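Local coordinates for probable sugar ABC transporter, sugar-binding protein (Streptococcus pneumoniae, PDB 2W7Y), which binds the blood group A-trisaccharide and probably presents this or related glycans to an ABC transporter for uptake, at residues Ile103-Asn108 against Gly310-Ser315; Glu133-Leu138 against Asn351-Val356; Phe201-Pro206 against Lys256-Asp261. All coordinates share one frame; numbering follows the deposited sequence.

Contact 1. Residues Ile103-Asn108 against Gly310-Ser315; sequences IDLAGN and GITISS. With A2G (2-acetamido-2-deoxy-alpha-D-galactopyranose), chain C; GAL (beta-D-galactopyranose), chain B; FUC (alpha-L-fucopyranose), chain D.
Ile103 and Thr312 form a hydrogen-bonded antiparallel pair, with both of their backbone bonds made: Ile103 N to Thr312 O at 2.9 Å and Thr312 N to Ile103 O at 2.8 Å. The first is nearly straight and lies in the carbonyl plane, whereas the second is bent (140° at the hydrogen). The two side chains run side by side on one face of the sheet, CG2 of Ile103 meeting CB of Thr312 at 4.0 Å. Asp104 and Ile311, the following non-hydrogen-bonded pair, occupy the other face.

Packing is tightest around the carbonyl of Gly310. Its oxygen is gripped from opposite faces of its plane, by Leu105 N on one and by the hydroxyl of Thr312 on the other, each at 2.9 Å. The threonine torsion that sets OG1 beside its own backbone N (chi1 -44°) lets it fold back onto this oxygen, and CD1 of Leu105 rests 3.4 Å from the same OG1. Thr151 also bonds to that hydroxyl, and helix 86-94 covers Ile103 and Leu105.

Toward the glycan the segments part. Past Leu105 the type I' turn Leu105-Asn108 has little to do with 310-315 and faces the sugars instead, Asn108 being partly exposed. Here Asp104 OD2 takes Ala106 N from above the carboxylate plane at 3.3 Å, an Asx turn that leads into the type I' turn. GAL O4 donates to Ala106 O at 2.9 Å, CB of Ala106 lies against the fucose, and Gly107 meets the acetamido methyl of A2G. The chemistry thus divides: paired backbone polar groups join 311-313 to 102-104 in the buried part, and the turn beyond offers a carbonyl and small, apolar surfaces to the trisaccharide.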
loop_
_atom_site.group_PDB
_atom_site.type_symbol
_atom_site.label_atom_id
_atom_site.label_comp_id
_atom_site.label_asym_id
_atom_site.label_seq_id
_atom_site.Cartn_x
_atom_site.Cartn_y
_atom_site.Cartn_z
ATOM N N ILE A 103 -15.931 6.931 -2.365
ATOM C CA ILE A 103 -15.034 5.923 -2.926
ATOM C C ILE A 103 -13.994 5.475 -1.901
ATOM O O ILE A 103 -13.416 6.304 -1.201
ATOM C CB ILE A 103 -14.373 6.381 -4.268
ATOM C CG1 ILE A 103 -13.594 5.224 -4.922
ATOM C CG2 ILE A 103 -13.512 7.640 -4.068
ATOM C CD1 ILE A 103 -13.373 5.368 -6.419
ATOM N N ASP A 104 -13.803 4.161 -1.795
ATOM C CA ASP A 104 -12.686 3.596 -1.047
ATOM C C ASP A 104 -11.542 3.365 -2.021
ATOM O O ASP A 104 -11.588 2.466 -2.863
ATOM C CB ASP A 104 -13.075 2.293 -0.326
ATOM C CG ASP A 104 -11.878 1.611 0.351
ATOM O OD1 ASP A 104 -11.901 0.366 0.471
ATOM O OD2 ASP A 104 -10.912 2.304 0.750
ATOM N N LEU A 105 -10.516 4.197 -1.889
ATOM C CA LEU A 105 -9.397 4.217 -2.813
ATOM C C LEU A 105 -8.422 3.061 -2.609
ATOM O O LEU A 105 -7.585 2.805 -3.471
ATOM C CB LEU A 105 -8.678 5.566 -2.734
ATOM C CG LEU A 105 -9.435 6.734 -3.373
ATOM C CD1 LEU A 105 -8.711 8.034 -3.109
ATOM C CD2 LEU A 105 -9.606 6.503 -4.880
ATOM N N ALA A 106 -8.541 2.375 -1.473
ATOM C CA ALA A 106 -7.796 1.138 -1.195
ATOM C C ALA A 106 -6.274 1.280 -1.291
ATOM O O ALA A 106 -5.594 0.400 -1.825
ATOM C CB ALA A 106 -8.288 0.004 -2.093
ATOM N N GLY A 107 -5.756 2.390 -0.769
ATOM C CA GLY A 107 -4.324 2.685 -0.803
ATOM C C GLY A 107 -3.938 3.709 -1.859
ATOM O O GLY A 107 -2.896 4.359 -1.743
ATOM N N ASN A 108 -4.771 3.839 -2.895
ATOM C CA ASN A 108 -4.530 4.792 -3.978
ATOM C C ASN A 108 -4.638 6.230 -3.497
ATOM O O ASN A 108 -5.432 6.529 -2.614
ATOM C CB ASN A 108 -5.494 4.559 -5.144
ATOM C CG ASN A 108 -5.244 3.243 -5.860
ATOM O OD1 ASN A 108 -6.101 2.355 -5.868
ATOM N ND2 ASN A 108 -4.069 3.111 -6.466
ATOM N N GLY A 310 -8.133 6.134 1.208
ATOM C CA GLY A 310 -9.204 5.234 1.594
ATOM C C GLY A 310 -10.557 5.818 1.283
ATOM O O GLY A 310 -10.836 6.176 0.139
ATOM N N ILE A 311 -11.391 5.910 2.314
ATOM C CA ILE A 311 -12.726 6.489 2.200
ATOM C C ILE A 311 -12.626 7.978 1.881
ATOM O O ILE A 311 -12.054 8.754 2.647
ATOM C CB ILE A 311 -13.570 6.202 3.469
ATOM C CG1 ILE A 311 -13.927 4.714 3.519
ATOM C CG2 ILE A 311 -14.839 7.048 3.504
ATOM C CD1 ILE A 311 -14.257 4.196 4.897
ATOM N N THR A 312 -13.169 8.344 0.723
ATOM C CA THR A 312 -13.053 9.687 0.166
ATOM C C THR A 312 -14.439 10.127 -0.315
ATOM O O THR A 312 -15.113 9.390 -1.034
ATOM C CB THR A 312 -12.057 9.706 -1.012
ATOM O OG1 THR A 312 -10.894 8.942 -0.675
ATOM C CG2 THR A 312 -11.638 11.111 -1.336
ATOM N N ILE A 313 -14.869 11.316 0.094
ATOM C CA ILE A 313 -16.257 11.733 -0.138
ATOM C C ILE A 313 -16.424 13.044 -0.908
ATOM O O ILE A 313 -15.688 14.010 -0.693
ATOM C CB ILE A 313 -17.116 11.681 1.179
ATOM C CG1 ILE A 313 -17.982 12.933 1.339
ATOM C CG2 ILE A 313 -16.221 11.485 2.399
ATOM C CD1 ILE A 313 -18.993 12.861 2.455
ATOM N N SER A 314 -17.402 13.050 -1.810
ATOM C CA SER A 314 -17.723 14.203 -2.640
ATOM C C SER A 314 -18.163 15.428 -1.835
ATOM O O SER A 314 -18.840 15.303 -0.818
ATOM C CB SER A 314 -18.806 13.825 -3.654
ATOM O OG SER A 314 -19.188 14.936 -4.445
ATOM N N SER A 315 -17.762 16.604 -2.317
ATOM C CA SER A 315 -18.141 17.892 -1.739
ATOM C C SER A 315 -19.487 18.382 -2.261
ATOM O O SER A 315 -20.091 19.288 -1.683
ATOM C CB SER A 315 -17.086 18.946 -2.071
ATOM O OG SER A 315 -16.126 19.047 -1.038
HETATM O O5 A2G C . -1.841 -4.124 -2.362
HETATM C C1 A2G C . -2.329 -2.757 -2.310
HETATM C C2 A2G C . -1.874 -2.052 -3.578
HETATM N N2 A2G C . -2.361 -0.673 -3.624
HETATM C C3 A2G C . -2.436 -2.787 -4.803
HETATM O O3 A2G C . -2.098 -2.084 -6.000
HETATM C C4 A2G C . -1.937 -4.232 -4.837
HETATM O O4 A2G C . -0.514 -4.260 -5.010
HETATM C C5 A2G C . -2.315 -4.914 -3.516
HETATM C C6 A2G C . -1.776 -6.340 -3.436
HETATM O O6 A2G C . -2.063 -6.861 -2.136
HETATM C C7 A2G C . -1.545 0.356 -3.819
HETATM O O7 A2G C . -0.324 0.268 -3.949
HETATM C C8 A2G C . -2.246 1.710 -3.860
HETATM C C1 GAL B . -6.358 -3.917 0.225
HETATM C C2 GAL B . -5.669 -3.395 -1.037
HETATM C C3 GAL B . -4.168 -3.204 -0.797
HETATM C C4 GAL B . -3.890 -2.435 0.500
HETATM C C5 GAL B . -4.639 -3.115 1.654
HETATM C C6 GAL B . -4.436 -2.446 3.016
HETATM O O1 GAL B . -7.753 -3.816 0.056
HETATM O O2 GAL B . -5.885 -4.332 -2.073
HETATM O O3 GAL B . -3.583 -2.559 -1.904
HETATM O O4 GAL B . -4.292 -1.095 0.335
HETATM O O5 GAL B . -6.023 -3.150 1.362
HETATM O O6 GAL B . -4.709 -3.388 4.037
HETATM C C1 FUC D . -6.427 -3.756 -3.290
HETATM C C2 FUC D . -6.575 -4.846 -4.355
HETATM C C3 FUC D . -7.748 -5.759 -3.995
HETATM C C4 FUC D . -9.030 -4.935 -3.870
HETATM C C5 FUC D . -8.810 -3.807 -2.856
HETATM C C6 FUC D . -10.003 -2.862 -2.758
HETATM O O2 FUC D . -5.387 -5.594 -4.429
HETATM O O3 FUC D . -7.896 -6.801 -4.936
HETATM O O4 FUC D . -9.395 -4.400 -5.128
HETATM O O5 FUC D . -7.649 -3.043 -3.150
#

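Contact 2. Residues Glu133-Leu138 against Asn351-Val356; sequences EKNVGL and NENVNV
Lys134 reaches across Asn353 at about a right angle, its chain bent at chi3 (139°) to bring NZ to Asn353 OD1 at 3.1 Å. The ammonium group sits above the amide carbonyl plane rather than on a lone pair, and CD lies against the same oxygen at 3.2 Å. Asn135 and Asn351 behave differently: their side chains run alongside each other, pointing the same way, with the amide planes turned 40° apart. Their ND2 atoms approach to 3.3 Å without bonding, both being donors; Asn135 ND2 gives to Thr333 O and Asn351 ND2 to Asp335 OD1. Asn351 OD1 turns back to accept Asn353 N, an Asx turn at the start of the type I turn Asn351-Val354.

The backbones are joined by Glu352 N, which gives an almost straight bond to Lys134 O at 3.0 Å. The extended Glu352 side chain carries OE2 to 3.6 Å from CA of Gly137, and a water bridges OE2 to Leu138 N, the latter bond weak. The contact lies at the surface, where the short helix 133-136 meets the loop linking helices 335-343 and 356-361; Asp335 ties that loop to the start of helix 335-343.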
loop_
_atom_site.group_PDB
_atom_site.type_symbol
_atom_site.label_atom_id
_atom_site.label_comp_id
_atom_site.label_asym_id
_atom_site.label_seq_id
_atom_site.Cartn_x
_atom_site.Cartn_y
_atom_site.Cartn_z
ATOM N N GLU A 133 -9.985 10.848 16.583
ATOM C CA GLU A 133 -8.538 10.899 16.349
ATOM C C GLU A 133 -7.928 9.498 16.413
ATOM O O GLU A 133 -7.166 9.101 15.528
ATOM C CB GLU A 133 -7.845 11.806 17.374
ATOM C CG GLU A 133 -7.994 13.306 17.123
ATOM C CD GLU A 133 -9.257 13.924 17.728
ATOM O OE1 GLU A 133 -10.087 13.192 18.317
ATOM O OE2 GLU A 133 -9.417 15.161 17.618
ATOM N N LYS A 134 -8.277 8.765 17.471
ATOM C CA LYS A 134 -7.788 7.405 17.705
ATOM C C LYS A 134 -8.326 6.399 16.694
ATOM O O LYS A 134 -7.633 5.443 16.332
ATOM C CB LYS A 134 -8.157 6.940 19.116
ATOM C CG LYS A 134 -7.068 7.130 20.141
ATOM C CD LYS A 134 -7.254 6.138 21.276
ATOM C CE LYS A 134 -5.926 5.562 21.733
ATOM N NZ LYS A 134 -6.083 4.260 22.441
ATOM N N ASN A 135 -9.565 6.615 16.257
ATOM C CA ASN A 135 -10.235 5.727 15.314
ATOM C C ASN A 135 -9.625 5.752 13.915
ATOM O O ASN A 135 -9.594 4.727 13.234
ATOM C CB ASN A 135 -11.729 6.053 15.239
ATOM C CG ASN A 135 -12.449 5.826 16.554
ATOM O OD1 ASN A 135 -12.332 6.626 17.480
ATOM N ND2 ASN A 135 -13.207 4.736 16.638
ATOM N N VAL A 136 -9.152 6.922 13.489
ATOM C CA VAL A 136 -8.529 7.071 12.168
ATOM C C VAL A 136 -7.017 6.824 12.221
ATOM O O VAL A 136 -6.386 6.587 11.185
ATOM C CB VAL A 136 -8.846 8.446 11.512
ATOM C CG1 VAL A 136 -10.354 8.624 11.350
ATOM C CG2 VAL A 136 -8.238 9.605 12.309
ATOM N N GLY A 137 -6.457 6.891 13.431
ATOM C CA GLY A 137 -5.056 6.575 13.696
ATOM C C GLY A 137 -4.050 7.366 12.887
ATOM O O GLY A 137 -4.031 8.597 12.939
ATOM N N LEU A 138 -3.224 6.642 12.133
ATOM C CA LEU A 138 -2.151 7.221 11.323
ATOM C C LEU A 138 -2.646 8.194 10.239
ATOM O O LEU A 138 -1.911 9.103 9.849
ATOM C CB LEU A 138 -1.289 6.104 10.708
ATOM C CG LEU A 138 0.026 6.455 9.999
ATOM C CD1 LEU A 138 1.002 7.166 10.933
ATOM C CD2 LEU A 138 0.666 5.205 9.421
ATOM N N ASN A 351 -7.793 1.912 13.598
ATOM C CA ASN A 351 -8.248 2.209 14.950
ATOM C C ASN A 351 -7.253 1.722 15.995
ATOM O O ASN A 351 -7.036 0.519 16.151
ATOM C CB ASN A 351 -9.628 1.597 15.187
ATOM C CG ASN A 351 -10.303 2.119 16.441
ATOM O OD1 ASN A 351 -9.671 2.730 17.302
ATOM N ND2 ASN A 351 -11.602 1.874 16.547
ATOM N N GLU A 352 -6.665 2.676 16.712
ATOM C CA GLU A 352 -5.619 2.394 17.693
ATOM C C GLU A 352 -6.161 1.828 19.006
ATOM O O GLU A 352 -5.385 1.456 19.893
ATOM C CB GLU A 352 -4.770 3.643 17.934
ATOM C CG GLU A 352 -3.939 4.031 16.712
ATOM C CD GLU A 352 -3.215 5.355 16.861
ATOM O OE1 GLU A 352 -3.475 6.091 17.838
ATOM O OE2 GLU A 352 -2.378 5.659 15.988
ATOM N N ASN A 353 -7.490 1.762 19.119
ATOM C CA ASN A 353 -8.159 1.123 20.253
ATOM C C ASN A 353 -8.168 -0.398 20.134
ATOM O O ASN A 353 -8.408 -1.097 21.115
ATOM C CB ASN A 353 -9.598 1.631 20.396
ATOM C CG ASN A 353 -9.675 3.070 20.875
ATOM O OD1 ASN A 353 -8.989 3.463 21.820
ATOM N ND2 ASN A 353 -10.532 3.859 20.236
ATOM N N VAL A 354 -7.924 -0.904 18.928
ATOM C CA VAL A 354 -7.854 -2.344 18.686
ATOM C C VAL A 354 -6.468 -2.853 19.065
ATOM O O VAL A 354 -5.464 -2.447 18.476
ATOM C CB VAL A 354 -8.176 -2.703 17.214
ATOM C CG1 VAL A 354 -8.068 -4.207 16.992
ATOM C CG2 VAL A 354 -9.559 -2.219 16.839
ATOM N N ASN A 355 -6.427 -3.732 20.063
ATOM C CA ASN A 355 -5.172 -4.285 20.559
ATOM C C ASN A 355 -4.683 -5.441 19.684
ATOM O O ASN A 355 -4.992 -6.605 19.939
ATOM C CB ASN A 355 -5.313 -4.716 22.024
ATOM C CG ASN A 355 -3.985 -4.716 22.768
ATOM O OD1 ASN A 355 -2.911 -4.667 22.164
ATOM N ND2 ASN A 355 -4.056 -4.768 24.094
ATOM N N VAL A 356 -3.912 -5.096 18.660
ATOM C CA VAL A 356 -3.395 -6.052 17.675
ATOM C C VAL A 356 -2.531 -7.160 18.296
ATOM O O VAL A 356 -2.642 -8.324 17.905
ATOM C CB VAL A 356 -2.623 -5.319 16.531
ATOM C CG1 VAL A 356 -1.657 -6.251 15.811
ATOM C CG2 VAL A 356 -3.602 -4.680 15.551
HETATM O O HOH W 1 -2.625 4.148 13.500
#

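Contact 3. Residues Phe201-Pro206 against Lys256-Asp261; sequences FGAGEP and KNAGGD. With A2G (2-acetamido-2-deoxy-alpha-D-galactopyranose), chain C.
Glu205 belongs to the glycan pocket, where it holds A2G together with Arg209, Asn279 and Trp282, and its side chain crosses that of Asp261 at about a right angle. Both carboxylate oxygens of Glu205 are used: A2G O3 donates to OE1 at 2.6 Å and A2G O4 to OE2 at 2.7 Å, so one carboxylate grips two neighbouring hydroxyls of the sugar. The side chain reaches that far because it is extended, with CG opposite its backbone N (chi1 178°). OE2 also accepts a hydrogen bond from Ala262 N at the start of helix 262-270, which fixes the turn of the carboxylate. CB of Asp261 packs 3.6 Å from Glu205 OE2, while the two carboxylates, their planes 41° apart, keep Glu205 OE2 and Asp261 OD2 4.5 Å apart.

Behind the pocket the join is made by backbone. Ala203 N binds Asn257 O at 2.8 Å, in the carbonyl plane and nearly straight, and CB of Ala203 and CB of Ala258 touch at 3.8 Å. CA of Gly204 faces Gly260 O at 3.6 Å in a CA-H...O contact, the backbones of these two glycines passing close to each other here.

One loop leads from strand 199-201 into helix 207-215, the other from helix 237-252 into helix 262-270. Ile250 of helix 237-252 covers Ala203, Tyr265 of helix 262-270 bonds to Ala203 O, and Phe201 is buried against helices 182-193 and 237-252, meeting Phe278 edge-to-face.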
loop_
_atom_site.group_PDB
_atom_site.type_symbol
_atom_site.label_atom_id
_atom_site.label_comp_id
_atom_site.label_asym_id
_atom_site.label_seq_id
_atom_site.Cartn_x
_atom_site.Cartn_y
_atom_site.Cartn_z
ATOM N N PHE A 201 12.585 -12.314 -7.247
ATOM C CA PHE A 201 11.364 -11.592 -6.895
ATOM C C PHE A 201 10.609 -11.123 -8.134
ATOM O O PHE A 201 11.177 -11.033 -9.228
ATOM C CB PHE A 201 11.676 -10.399 -5.972
ATOM C CG PHE A 201 12.718 -9.448 -6.514
ATOM C CD1 PHE A 201 14.064 -9.602 -6.179
ATOM C CD2 PHE A 201 12.352 -8.386 -7.342
ATOM C CE1 PHE A 201 15.034 -8.725 -6.674
ATOM C CE2 PHE A 201 13.312 -7.503 -7.843
ATOM C CZ PHE A 201 14.658 -7.673 -7.508
ATOM N N GLY A 202 9.323 -10.832 -7.959
ATOM C CA GLY A 202 8.541 -10.170 -8.998
ATOM C C GLY A 202 8.846 -8.684 -9.045
ATOM O O GLY A 202 8.920 -8.025 -8.007
ATOM N N ALA A 203 9.032 -8.159 -10.253
ATOM C CA ALA A 203 9.274 -6.732 -10.457
ATOM C C ALA A 203 8.111 -6.081 -11.204
ATOM O O ALA A 203 7.310 -6.763 -11.838
ATOM C CB ALA A 203 10.587 -6.510 -11.196
ATOM N N GLY A 204 8.032 -4.757 -11.132
ATOM C CA GLY A 204 6.897 -4.005 -11.673
ATOM C C GLY A 204 6.443 -3.040 -10.599
ATOM O O GLY A 204 7.230 -2.209 -10.142
ATOM N N GLU A 205 5.183 -3.163 -10.180
ATOM C CA GLU A 205 4.681 -2.451 -9.001
ATOM C C GLU A 205 5.525 -2.723 -7.741
ATOM O O GLU A 205 5.862 -1.781 -7.025
ATOM C CB GLU A 205 3.201 -2.778 -8.739
ATOM C CG GLU A 205 2.609 -2.097 -7.493
ATOM C CD GLU A 205 1.232 -2.629 -7.110
ATOM O OE1 GLU A 205 0.361 -1.816 -6.744
ATOM O OE2 GLU A 205 1.015 -3.858 -7.174
ATOM N N PRO A 206 5.864 -4.003 -7.459
ATOM C CA PRO A 206 6.677 -4.307 -6.272
ATOM C C PRO A 206 8.066 -3.661 -6.225
ATOM O O PRO A 206 8.645 -3.549 -5.144
ATOM C CB PRO A 206 6.828 -5.828 -6.336
ATOM C CG PRO A 206 5.675 -6.291 -7.145
ATOM C CD PRO A 206 5.493 -5.239 -8.178
ATOM N N LYS A 256 12.224 -11.140 -17.912
ATOM C CA LYS A 256 11.134 -12.109 -17.855
ATOM C C LYS A 256 10.285 -11.934 -16.593
ATOM O O LYS A 256 9.113 -12.305 -16.571
ATOM C CB LYS A 256 11.731 -13.518 -17.883
ATOM C CG LYS A 256 10.776 -14.643 -18.267
ATOM C CD LYS A 256 11.301 -15.990 -17.771
ATOM C CE LYS A 256 12.615 -16.370 -18.446
ATOM N NZ LYS A 256 13.504 -17.144 -17.531
ATOM N N ASN A 257 10.879 -11.358 -15.551
ATOM C CA ASN A 257 10.239 -11.298 -14.237
ATOM C C ASN A 257 9.723 -9.917 -13.805
ATOM O O ASN A 257 9.507 -9.671 -12.618
ATOM C CB ASN A 257 11.167 -11.909 -13.178
ATOM C CG ASN A 257 11.614 -13.316 -13.542
ATOM O OD1 ASN A 257 12.809 -13.587 -13.666
ATOM N ND2 ASN A 257 10.652 -14.216 -13.737
ATOM N N ALA A 258 9.501 -9.034 -14.778
ATOM C CA ALA A 258 9.014 -7.679 -14.508
ATOM C C ALA A 258 7.657 -7.360 -15.151
ATOM O O ALA A 258 7.206 -6.211 -15.128
ATOM C CB ALA A 258 10.056 -6.653 -14.928
ATOM N N GLY A 259 7.004 -8.374 -15.708
ATOM C CA GLY A 259 5.721 -8.179 -16.379
ATOM C C GLY A 259 4.490 -8.387 -15.511
ATOM O O GLY A 259 3.640 -9.228 -15.833
ATOM N N GLY A 260 4.381 -7.623 -14.418
ATOM C CA GLY A 260 3.164 -7.655 -13.597
ATOM C C GLY A 260 3.108 -6.827 -12.324
ATOM O O GLY A 260 4.078 -6.169 -11.948
ATOM N N ASP A 261 1.945 -6.862 -11.672
ATOM C CA ASP A 261 1.731 -6.218 -10.371
ATOM C C ASP A 261 1.779 -7.248 -9.241
ATOM O O ASP A 261 1.870 -8.454 -9.497
ATOM C CB ASP A 261 0.393 -5.467 -10.349
ATOM C CG ASP A 261 0.388 -4.246 -11.259
ATOM O OD1 ASP A 261 1.429 -3.974 -11.900
ATOM O OD2 ASP A 261 -0.657 -3.555 -11.336
HETATM O O5 A2G C . -1.841 -4.124 -2.362
HETATM C C1 A2G C . -2.329 -2.757 -2.310
HETATM C C2 A2G C . -1.874 -2.052 -3.578
HETATM N N2 A2G C . -2.361 -0.673 -3.624
HETATM C C3 A2G C . -2.436 -2.787 -4.803
HETATM O O3 A2G C . -2.098 -2.084 -6.000
HETATM C C4 A2G C . -1.937 -4.232 -4.837
HETATM O O4 A2G C . -0.514 -4.260 -5.010
HETATM C C5 A2G C . -2.315 -4.914 -3.516
HETATM C C6 A2G C . -1.776 -6.340 -3.436
HETATM O O6 A2G C . -2.063 -6.861 -2.136
HETATM C C7 A2G C . -1.545 0.356 -3.819
HETATM O O7 A2G C . -0.324 0.268 -3.949
HETATM C C8 A2G C . -2.246 1.710 -3.860
#

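In the fold
Along the chain the first segments of contacts 1, 2 and 3 come in that order, followed by the partners of contacts 3, 1 and 2. Contacts 1 and 2 therefore interlace, and contact 3 is nested inside the loops that both close. Contacts 1 and 2 have centres about 19 Å apart; contact 1 lies in the four-stranded mixed sheet that also holds strands 39-44 and 76-81. Contact 3 lies across the chain's centre, its own centre about 26 Å from that of contact 1 and about 33 Å from that of contact 2. Contacts 1 and 3 both touch A2G from their separate sides, consistent with the two-lobed architecture of solute-binding proteins, in which the ligand is held in the cleft between lobes.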